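Local coordinates for concanavalin A-like lectin protein kinase family protein (Theobroma cacao, PDB 6CTH), which probably transfers phosphate from ATP to protein substrates, as a plant protein kinase whose kinase domain is captured here with an inhibitor and a magnesium ion, at residues R3-L7 with N8-K12; L126-L129 with H130-D134; Y183-P186 with E187-S190; M252-P256 with K257-C261. One frame throughout, in Å; residues are numbered along the deposited sequence.

Contact 1: residues R3-L7 with N8-K12; sequences RKFSL and NELAK
The carboxylate of Glu9 is shared between two partners, one at each oxygen. OE1 meets NH2 of Arg3 at 2.7 Å, a salt bridge whose hydrogen bond is weak, although OE1 lies near the guanidinium plane; the two planes are 64° apart. OE2 takes the Ser6 hydroxyl through its anti lone pair, 3.3 Å from Ser6 OG. That same OG accepts from Glu9 N at 3.2 Å, so backbone and side chain of Glu9 close on one hydroxyl. The OG sits between the backbone N and carbonyl carbon of Ser6 (chi1 76°), which turns it toward the first helical turn. Leu10 N bonds to Ser6 O at 3.3 Å. On the apolar side, Leu10 CD2 packs 3.5 Å from Phe5 CD2, the side chains crossing at about a right angle. Phe5 also lies against the arginine, its CZ 3.6 Å from the guanidinium plane, over its centre. Phe5 and Leu10 both lie on Val90, and Arg3 pairs with strand 77-83 through its backbone. This is a serine N-cap with the Ser-x-x-Glu sequence of a capping box, though the carboxylate takes the hydroxyl rather than Ser6 N, starting helix 7-14 directly after an edge strand of the N-lobe sheet.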
loop_
_atom_site.group_PDB
_atom_site.type_symbol
_atom_site.label_atom_id
_atom_site.label_comp_id
_atom_site.label_asym_id
_atom_site.label_seq_id
_atom_site.Cartn_x
_atom_site.Cartn_y
_atom_site.Cartn_z
ATOM N N ARG A 3 -20.498 -12.908 2.207
ATOM C CA ARG A 3 -21.593 -13.594 1.524
ATOM C C ARG A 3 -21.653 -13.405 -0.018
ATOM O O ARG A 3 -21.028 -12.493 -0.595
ATOM C CB ARG A 3 -22.900 -13.050 2.077
ATOM C CG ARG A 3 -23.290 -11.735 1.430
ATOM C CD ARG A 3 -24.343 -10.983 2.193
ATOM N NE ARG A 3 -25.375 -10.469 1.292
ATOM C CZ ARG A 3 -26.036 -9.320 1.456
ATOM N NH1 ARG A 3 -25.790 -8.509 2.500
ATOM N NH2 ARG A 3 -26.967 -8.989 0.598
ATOM N N LYS A 4 -22.495 -14.220 -0.651
ATOM C CA LYS A 4 -22.675 -14.206 -2.089
ATOM C C LYS A 4 -23.710 -13.151 -2.440
ATOM O O LYS A 4 -24.832 -13.176 -1.959
ATOM C CB LYS A 4 -23.114 -15.576 -2.575
ATOM C CG LYS A 4 -23.140 -15.782 -4.081
ATOM C CD LYS A 4 -23.968 -17.013 -4.447
ATOM C CE LYS A 4 -23.346 -17.844 -5.564
ATOM N NZ LYS A 4 -23.310 -17.099 -6.859
ATOM N N PHE A 5 -23.319 -12.212 -3.294
ATOM C CA PHE A 5 -24.256 -11.220 -3.834
ATOM C C PHE A 5 -24.687 -11.633 -5.248
ATOM O O PHE A 5 -23.896 -12.196 -6.030
ATOM C CB PHE A 5 -23.624 -9.829 -3.900
ATOM C CG PHE A 5 -23.432 -9.143 -2.558
ATOM C CD1 PHE A 5 -22.511 -9.603 -1.635
ATOM C CD2 PHE A 5 -24.184 -8.020 -2.229
ATOM C CE1 PHE A 5 -22.344 -8.947 -0.420
ATOM C CE2 PHE A 5 -23.991 -7.353 -1.027
ATOM C CZ PHE A 5 -23.077 -7.807 -0.137
ATOM N N SER A 6 -25.951 -11.361 -5.559
ATOM C CA SER A 6 -26.433 -11.476 -6.921
ATOM C C SER A 6 -26.083 -10.198 -7.697
ATOM O O SER A 6 -25.963 -9.121 -7.135
ATOM C CB SER A 6 -27.944 -11.745 -6.977
ATOM O OG SER A 6 -28.709 -10.579 -6.698
ATOM N N LEU A 7 -25.914 -10.360 -8.994
ATOM C CA LEU A 7 -25.784 -9.237 -9.925
ATOM C C LEU A 7 -26.898 -8.215 -9.753
ATOM O O LEU A 7 -26.641 -7.035 -9.686
ATOM C CB LEU A 7 -25.779 -9.780 -11.339
ATOM C CG LEU A 7 -25.167 -8.952 -12.452
ATOM C CD1 LEU A 7 -24.356 -9.894 -13.341
ATOM C CD2 LEU A 7 -26.229 -8.200 -13.246
ATOM N N ASN A 8 -28.147 -8.672 -9.679
ATOM C CA ASN A 8 -29.284 -7.747 -9.532
ATOM C C ASN A 8 -29.207 -6.855 -8.307
ATOM O O ASN A 8 -29.532 -5.680 -8.392
ATOM C CB ASN A 8 -30.614 -8.506 -9.440
ATOM C CG ASN A 8 -31.010 -9.140 -10.744
ATOM O OD1 ASN A 8 -30.198 -9.268 -11.664
ATOM N ND2 ASN A 8 -32.260 -9.548 -10.832
ATOM N N GLU A 9 -28.801 -7.397 -7.151
ATOM C CA GLU A 9 -28.794 -6.537 -5.965
ATOM C C GLU A 9 -27.659 -5.523 -6.010
ATOM O O GLU A 9 -27.824 -4.415 -5.473
ATOM C CB GLU A 9 -28.774 -7.309 -4.667
ATOM C CG GLU A 9 -27.492 -8.019 -4.316
ATOM C CD GLU A 9 -27.749 -9.020 -3.202
ATOM O OE1 GLU A 9 -27.360 -8.760 -2.065
ATOM O OE2 GLU A 9 -28.492 -9.998 -3.479
ATOM N N LEU A 10 -26.530 -5.924 -6.605
ATOM C CA LEU A 10 -25.377 -5.027 -6.793
ATOM C C LEU A 10 -25.685 -3.925 -7.791
ATOM O O LEU A 10 -25.361 -2.759 -7.536
ATOM C CB LEU A 10 -24.096 -5.792 -7.211
ATOM C CG LEU A 10 -23.535 -6.686 -6.085
ATOM C CD1 LEU A 10 -22.199 -7.374 -6.447
ATOM C CD2 LEU A 10 -23.351 -5.838 -4.827
ATOM N N ALA A 11 -26.319 -4.299 -8.900
ATOM C CA ALA A 11 -26.937 -3.299 -9.843
ATOM C C ALA A 11 -27.856 -2.327 -9.108
ATOM O O ALA A 11 -27.746 -1.119 -9.255
ATOM C CB ALA A 11 -27.706 -4.005 -10.940
ATOM N N LYS A 12 -28.758 -2.850 -8.276
ATOM C CA LYS A 12 -29.689 -1.991 -7.584
ATOM C C LYS A 12 -29.009 -1.012 -6.644
ATOM O O LYS A 12 -29.283 0.184 -6.656
ATOM C CB LYS A 12 -30.713 -2.839 -6.809
ATOM C CG LYS A 12 -32.148 -2.360 -6.874
ATOM C CD LYS A 12 -33.017 -3.254 -5.956
ATOM C CE LYS A 12 -34.477 -3.329 -6.349
ATOM N NZ LYS A 12 -34.691 -3.626 -7.807
#

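Contact 2: residues L126-L129 with H130-D134; sequences LLYL and HEEGD
Three successive i to i+4 bonds carry helix 112-132 toward its C-terminal end: His130 N to Leu126 O at 2.8 Å, Glu131 N to Leu127 O, and Glu132 N to Tyr128 O at 3.1 Å. The last donor lies above the carbonyl plane, within 130-132, where the turn is of the wider pi type. A water then spans the next step, donating to Leu129 O at 2.6 Å and accepting from Gly133 N at 2.8 Å. Leu126 lays CD1 over one face of the His130 imidazole, a CH-pi contact 3.7 Å from the ring centroid. Glu132 turns back across the helix, its chain extended beyond CG (chi2 -179°). Its OE1 comes in plane to the edge of the Tyr128 ring, 3.5 Å from CD1, with carboxylate and ring planes 86° apart, while OE2 touches Leu127 CG. Tyr128 OH bonds to Arg70 N, and Glu131 OE2 makes a salt bridge to Lys196. With a leucine over its face and NE2 bonded to Asp199 OD2, the His130 ring is restrained from two sides; Asp199 would be expected to favour the tautomer protonated on NE2, and might favour a charged ring, though nearby Lys196 would oppose that.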
loop_
_atom_site.group_PDB
_atom_site.type_symbol
_atom_site.label_atom_id
_atom_site.label_comp_id
_atom_site.label_asym_id
_atom_site.label_seq_id
_atom_site.Cartn_x
_atom_site.Cartn_y
_atom_site.Cartn_z
ATOM N N LEU A 126 2.141 -6.225 7.199
ATOM C CA LEU A 126 3.162 -6.994 6.525
ATOM C C LEU A 126 3.685 -8.136 7.393
ATOM O O LEU A 126 3.971 -9.203 6.903
ATOM C CB LEU A 126 4.291 -6.081 6.078
ATOM C CG LEU A 126 5.091 -6.550 4.877
ATOM C CD1 LEU A 126 4.195 -7.143 3.811
ATOM C CD2 LEU A 126 5.917 -5.408 4.308
ATOM N N LEU A 127 3.844 -7.874 8.678
ATOM C CA LEU A 127 4.312 -8.925 9.604
ATOM C C LEU A 127 3.319 -10.080 9.588
ATOM O O LEU A 127 3.692 -11.246 9.533
ATOM C CB LEU A 127 4.466 -8.385 11.008
ATOM C CG LEU A 127 4.944 -9.368 12.062
ATOM C CD1 LEU A 127 6.320 -9.892 11.752
ATOM C CD2 LEU A 127 4.926 -8.728 13.462
ATOM N N TYR A 128 2.057 -9.724 9.649
ATOM C CA TYR A 128 0.979 -10.737 9.607
ATOM C C TYR A 128 1.027 -11.533 8.300
ATOM O O TYR A 128 0.981 -12.779 8.270
ATOM C CB TYR A 128 -0.347 -10.084 9.847
ATOM C CG TYR A 128 -1.558 -11.011 9.667
ATOM C CD1 TYR A 128 -1.933 -11.860 10.676
ATOM C CD2 TYR A 128 -2.337 -11.002 8.508
ATOM C CE1 TYR A 128 -3.033 -12.713 10.539
ATOM C CE2 TYR A 128 -3.433 -11.833 8.360
ATOM C CZ TYR A 128 -3.799 -12.678 9.388
ATOM O OH TYR A 128 -4.884 -13.488 9.192
ATOM N N LEU A 129 1.164 -10.819 7.173
ATOM C CA LEU A 129 1.270 -11.480 5.910
ATOM C C LEU A 129 2.465 -12.407 5.805
ATOM O O LEU A 129 2.333 -13.553 5.350
ATOM C CB LEU A 129 1.291 -10.446 4.730
ATOM C CG LEU A 129 0.031 -9.613 4.484
ATOM C CD1 LEU A 129 0.270 -8.627 3.352
ATOM C CD2 LEU A 129 -1.182 -10.488 4.222
ATOM N N HIS A 130 3.627 -11.940 6.201
ATOM C CA HIS A 130 4.861 -12.695 5.971
ATOM C C HIS A 130 5.051 -13.836 6.950
ATOM O O HIS A 130 5.658 -14.846 6.569
ATOM C CB HIS A 130 6.094 -11.794 6.016
ATOM C CG HIS A 130 6.220 -10.903 4.812
ATOM N ND1 HIS A 130 7.219 -9.940 4.693
ATOM C CD2 HIS A 130 5.446 -10.806 3.711
ATOM C CE1 HIS A 130 7.063 -9.320 3.534
ATOM N NE2 HIS A 130 6.001 -9.813 2.911
ATOM N N GLU A 131 4.549 -13.683 8.172
ATOM C CA GLU A 131 4.995 -14.576 9.256
ATOM C C GLU A 131 3.898 -15.216 10.087
ATOM O O GLU A 131 4.256 -16.124 10.846
ATOM C CB GLU A 131 5.875 -13.794 10.214
ATOM C CG GLU A 131 7.139 -13.199 9.598
ATOM C CD GLU A 131 8.048 -14.226 8.917
ATOM O OE1 GLU A 131 8.018 -15.435 9.325
ATOM O OE2 GLU A 131 8.795 -13.843 7.948
ATOM N N GLU A 132 2.673 -14.719 10.044
ATOM C CA GLU A 132 1.657 -15.157 11.031
ATOM C C GLU A 132 0.614 -16.111 10.531
ATOM O O GLU A 132 -0.107 -16.694 11.375
ATOM C CB GLU A 132 0.972 -13.953 11.646
ATOM C CG GLU A 132 1.914 -13.045 12.425
ATOM C CD GLU A 132 1.209 -11.878 13.054
ATOM O OE1 GLU A 132 0.079 -12.028 13.529
ATOM O OE2 GLU A 132 1.838 -10.831 13.193
ATOM N N GLY A 133 0.532 -16.339 9.217
ATOM C CA GLY A 133 -0.433 -17.280 8.632
ATOM C C GLY A 133 0.082 -18.682 8.458
ATOM O O GLY A 133 1.299 -18.917 8.537
ATOM N N ASP A 134 -0.835 -19.577 8.111
ATOM C CA ASP A 134 -0.502 -20.956 7.735
ATOM C C ASP A 134 0.533 -20.997 6.586
ATOM O O ASP A 134 1.462 -21.804 6.599
ATOM C CB ASP A 134 -1.780 -21.750 7.341
ATOM C CG ASP A 134 -2.726 -22.061 8.525
ATOM O OD1 ASP A 134 -2.214 -22.293 9.643
ATOM O OD2 ASP A 134 -3.972 -22.128 8.280
HETATM O O HOH W 1 1.238 -15.475 6.677
#

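Contact 3: residues Y183-P186 with E187-S190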
loop_
_atom_site.group_PDB
_atom_site.type_symbol
_atom_site.label_atom_id
_atom_site.label_comp_id
_atom_site.label_asym_id
_atom_site.label_seq_id
_atom_site.Cartn_x
_atom_site.Cartn_y
_atom_site.Cartn_z
ATOM N N TYR A 183 7.710 1.028 -7.262
ATOM C CA TYR A 183 7.657 0.212 -6.030
ATOM C C TYR A 183 8.281 -1.148 -6.168
ATOM O O TYR A 183 8.188 -1.971 -5.192
ATOM C CB TYR A 183 6.187 0.013 -5.587
ATOM C CG TYR A 183 5.571 1.330 -5.477
ATOM C CD1 TYR A 183 5.648 2.066 -4.315
ATOM C CD2 TYR A 183 5.008 1.932 -6.615
ATOM C CE1 TYR A 183 5.143 3.353 -4.263
ATOM C CE2 TYR A 183 4.521 3.214 -6.556
ATOM C CZ TYR A 183 4.578 3.914 -5.389
ATOM O OH TYR A 183 4.103 5.189 -5.413
ATOM N N MET A 184 8.915 -1.421 -7.303
ATOM C CA MET A 184 9.440 -2.734 -7.580
ATOM C C MET A 184 10.928 -2.800 -7.354
ATOM O O MET A 184 11.703 -1.967 -7.891
ATOM C CB MET A 184 9.069 -3.162 -8.988
ATOM C CG MET A 184 7.597 -3.491 -9.168
ATOM S SD MET A 184 7.154 -3.710 -10.906
ATOM C CE MET A 184 7.693 -5.366 -11.238
ATOM N N ALA A 185 11.359 -3.748 -6.521
ATOM C CA ALA A 185 12.771 -3.942 -6.245
ATOM C C ALA A 185 13.560 -4.295 -7.501
ATOM O O ALA A 185 13.022 -4.943 -8.404
ATOM C CB ALA A 185 12.951 -5.073 -5.204
ATOM N N PRO A 186 14.846 -3.899 -7.558
ATOM C CA PRO A 186 15.573 -4.164 -8.814
ATOM C C PRO A 186 15.663 -5.618 -9.266
ATOM O O PRO A 186 15.562 -5.869 -10.486
ATOM C CB PRO A 186 16.986 -3.567 -8.575
ATOM C CG PRO A 186 17.059 -3.301 -7.148
ATOM C CD PRO A 186 15.665 -3.178 -6.578
ATOM N N GLU A 187 15.829 -6.539 -8.308
ATOM C CA GLU A 187 15.857 -7.948 -8.612
ATOM C C GLU A 187 14.530 -8.469 -9.228
ATOM O O GLU A 187 14.555 -9.480 -9.907
ATOM C CB GLU A 187 16.329 -8.802 -7.418
ATOM C CG GLU A 187 15.288 -8.993 -6.310
ATOM C CD GLU A 187 15.199 -7.855 -5.316
ATOM O OE1 GLU A 187 15.952 -6.815 -5.454
ATOM O OE2 GLU A 187 14.369 -8.016 -4.360
ATOM N N CYS A 188 13.399 -7.786 -9.018
ATOM C CA CYS A 188 12.160 -8.148 -9.740
ATOM C C CYS A 188 12.389 -8.105 -11.214
ATOM O O CYS A 188 11.968 -9.024 -11.927
ATOM C CB CYS A 188 11.002 -7.183 -9.482
ATOM S SG CYS A 188 10.355 -7.246 -7.799
ATOM N N LEU A 189 13.005 -7.027 -11.696
ATOM C CA LEU A 189 13.171 -6.905 -13.135
ATOM C C LEU A 189 14.290 -7.763 -13.680
ATOM O O LEU A 189 14.237 -8.157 -14.857
ATOM C CB LEU A 189 13.465 -5.468 -13.555
ATOM C CG LEU A 189 12.425 -4.394 -13.309
ATOM C CD1 LEU A 189 12.825 -3.180 -14.151
ATOM C CD2 LEU A 189 10.990 -4.855 -13.612
ATOM N N SER A 190 15.329 -7.998 -12.887
ATOM C CA SER A 190 16.466 -8.799 -13.355
ATOM C C SER A 190 16.212 -10.290 -13.305
ATOM O O SER A 190 16.650 -10.991 -14.208
ATOM C CB SER A 190 17.778 -8.458 -12.617
ATOM O OG SER A 190 17.689 -8.593 -11.220
#
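The carboxylate of Glu187 is turned back on the residues just before it, and the Ala185 methyl lies over one face, offset toward the oxygens. Ala185 CB lies 3.4 Å from Glu187 OE2 and 3.5 Å from Glu187 OE1, almost evenly shared. Pro186 CD comes in above the same face, farther out beyond OE1, with Pro186 CD 3.8 Å from Glu187 OE1. Two bends produce this fold-back: CG stands between the backbone N and the carbonyl carbon (chi1 76°), and the chain bends again at chi2 (-83°). The hydrophobic flank on this side accompanies a charged partner elsewhere, for Glu187 OE2 makes a salt bridge to Arg277 NH1. Ala185, Pro186 and Glu187 form the Ala-Pro-Glu motif that closes the activation segment of protein kinases, and the pairing of its glutamate with an arginine, here Arg277, is a hallmark of the fold, joining the end of that segment to the C-lobe. The backbone enters the helix here. Cys188 N bonds to Ala185 O at 2.9 Å, reaching it from well above the carbonyl plane, and Cys188 CB crowds the same oxygen. Pro186 O receives Ser190 N at 3.2 Å in the carbonyl plane, and a weak bond from Leu189 N. On another flank of the turn the terminal methyl of Met184 does the touching: Met184 CE lies 4.1 Å from Leu189 CD2, the two side chains crossing at about a right angle, and 4.2 Å from Cys188 CB. Met184 also packs on Leu177, while Ala185 and Pro186 both rest on Tyr201 of helix 196-212.

Contact 4: residues M252-P256 with K257-C261; sequences MAFDP and KQLEC
Lys257 N reaches back to Asp255 OD1 at 3.3 Å, a weak capping bond that marks Asp255 as the N-cap of helix 256-269 in the kinase C-lobe. The aspartate CG points anti to its own backbone N (chi1 -174°), bringing the carboxylate over the first turn, where OD1 also touches Lys257 CB. The lysine's charged end leads away to a cation-pi contact with Phe289. Gln258 comes next and lays its amide against the Asp255 carboxylate: the two planes are only 19° apart and stacked, with Gln258 CD 3.6 Å from Asp255 OD2. The amide is held from outside, since its OE1 accepts from Trp112 NE1, a bond from helix 112-132 that would help fix the rotation of the amide lying against the capping carboxylate. Leu259 faces inward. Its backbone N closes the first full turn on Asp255 O at 2.9 Å, while its CD2 is pressed to 3.3 Å from Phe254 CE1, meeting the ring at a slant. Phe254 and Leu259 share a further neighbour in Ala246, and Phe254 also leans on Trp112, so one apolar patch joins the incoming loop, the new helix and helix 112-132. Glu260 N bonds to Pro256 O at 3.0 Å, continuing the pattern. Glu260 CB lies against that same oxygen. The helix is then under way, and Cys261 N bonds to Lys257 O at 3.1 Å.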
loop_
_atom_site.group_PDB
_atom_site.type_symbol
_atom_site.label_atom_id
_atom_site.label_comp_id
_atom_site.label_asym_id
_atom_site.label_seq_id
_atom_site.Cartn_x
_atom_site.Cartn_y
_atom_site.Cartn_z
ATOM N N MET A 252 7.296 22.904 10.977
ATOM C CA MET A 252 8.124 22.339 12.048
ATOM C C MET A 252 7.369 21.401 12.995
ATOM O O MET A 252 7.941 20.944 13.982
ATOM C CB MET A 252 8.828 23.464 12.824
ATOM C CG MET A 252 9.812 24.303 11.991
ATOM S SD MET A 252 11.050 23.363 11.024
ATOM C CE MET A 252 10.566 23.690 9.314
ATOM N N ALA A 253 6.113 21.073 12.675
ATOM C CA ALA A 253 5.281 20.190 13.517
ATOM C C ALA A 253 5.524 18.720 13.194
ATOM O O ALA A 253 4.703 18.054 12.562
ATOM C CB ALA A 253 3.807 20.538 13.361
ATOM N N PHE A 254 6.686 18.245 13.603
ATOM C CA PHE A 254 7.020 16.846 13.527
ATOM C C PHE A 254 8.105 16.534 14.543
ATOM O O PHE A 254 8.816 17.422 15.011
ATOM C CB PHE A 254 7.452 16.458 12.102
ATOM C CG PHE A 254 8.743 17.076 11.645
ATOM C CD1 PHE A 254 9.962 16.475 11.931
ATOM C CD2 PHE A 254 8.737 18.242 10.879
ATOM C CE1 PHE A 254 11.162 17.042 11.511
ATOM C CE2 PHE A 254 9.926 18.798 10.445
ATOM C CZ PHE A 254 11.140 18.202 10.763
ATOM N N ASP A 255 8.225 15.250 14.859
ATOM C CA ASP A 255 9.189 14.740 15.817
ATOM C C ASP A 255 10.494 14.352 15.068
ATOM O O ASP A 255 10.508 13.409 14.295
ATOM C CB ASP A 255 8.547 13.540 16.519
ATOM C CG ASP A 255 9.371 12.994 17.640
ATOM O OD1 ASP A 255 10.599 13.075 17.583
ATOM O OD2 ASP A 255 8.763 12.430 18.562
ATOM N N PRO A 256 11.608 15.076 15.301
ATOM C CA PRO A 256 12.853 14.802 14.552
ATOM C C PRO A 256 13.482 13.418 14.704
ATOM O O PRO A 256 14.115 12.909 13.790
ATOM C CB PRO A 256 13.850 15.861 15.108
ATOM C CG PRO A 256 13.008 16.899 15.779
ATOM C CD PRO A 256 11.795 16.163 16.285
ATOM N N LYS A 257 13.392 12.888 15.899
ATOM C CA LYS A 257 13.884 11.561 16.219
ATOM C C LYS A 257 13.104 10.471 15.415
ATOM O O LYS A 257 13.697 9.528 14.895
ATOM C CB LYS A 257 13.695 11.367 17.708
ATOM C CG LYS A 257 14.253 10.101 18.281
ATOM C CD LYS A 257 13.779 9.942 19.733
ATOM C CE LYS A 257 14.054 8.543 20.250
ATOM N NZ LYS A 257 15.507 8.210 20.098
ATOM N N GLN A 258 11.789 10.636 15.331
ATOM C CA GLN A 258 10.915 9.716 14.572
ATOM C C GLN A 258 11.115 9.920 13.092
ATOM O O GLN A 258 11.080 8.971 12.326
ATOM C CB GLN A 258 9.437 9.893 14.952
ATOM C CG GLN A 258 9.079 9.372 16.340
ATOM C CD GLN A 258 7.623 9.576 16.721
ATOM O OE1 GLN A 258 6.869 10.284 16.064
ATOM N NE2 GLN A 258 7.225 8.951 17.804
ATOM N N LEU A 259 11.384 11.155 12.662
ATOM C CA LEU A 259 11.614 11.398 11.245
ATOM C C LEU A 259 12.885 10.720 10.803
ATOM O O LEU A 259 12.915 10.092 9.756
ATOM C CB LEU A 259 11.706 12.899 10.909
ATOM C CG LEU A 259 12.142 13.226 9.483
ATOM C CD1 LEU A 259 11.194 12.695 8.410
ATOM C CD2 LEU A 259 12.280 14.737 9.369
ATOM N N GLU A 260 13.950 10.871 11.596
ATOM C CA GLU A 260 15.194 10.218 11.303
ATOM C C GLU A 260 14.998 8.725 11.199
ATOM O O GLU A 260 15.530 8.069 10.305
ATOM C CB GLU A 260 16.228 10.503 12.425
ATOM C CG GLU A 260 17.584 9.878 12.192
ATOM C CD GLU A 260 18.588 10.288 13.272
ATOM O OE1 GLU A 260 18.321 10.009 14.452
ATOM O OE2 GLU A 260 19.575 10.932 12.904
ATOM N N CYS A 261 14.253 8.197 12.154
ATOM C CA CYS A 261 14.052 6.766 12.232
ATOM C C CYS A 261 13.305 6.276 11.008
ATOM O O CYS A 261 13.693 5.280 10.413
ATOM C CB CYS A 261 13.288 6.428 13.483
ATOM S SG CYS A 261 13.205 4.649 13.734
#

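How the contacts relate
All four contacts concern helix ends, three at starts and contact 2 at a finish, and none touches another. Contacts 1 and 4 lie on opposite sides of the chain's centre, their centres 47 Å apart, one in the N-lobe and one in the C-lobe. Contacts 2 and 3 are the nearest pair, about 10 Å between closest atoms, and both pack on helix 196-212. Both lie within about 12 Å of the magnesium ion bound by Asp141 and Asp159: the Met184 side chain is about 10 Å from it and that of Leu129 about 12 Å. The inhibitor lies between the lobes, about 13 Å from the Phe5 side chain and 12 Å from that of Leu129.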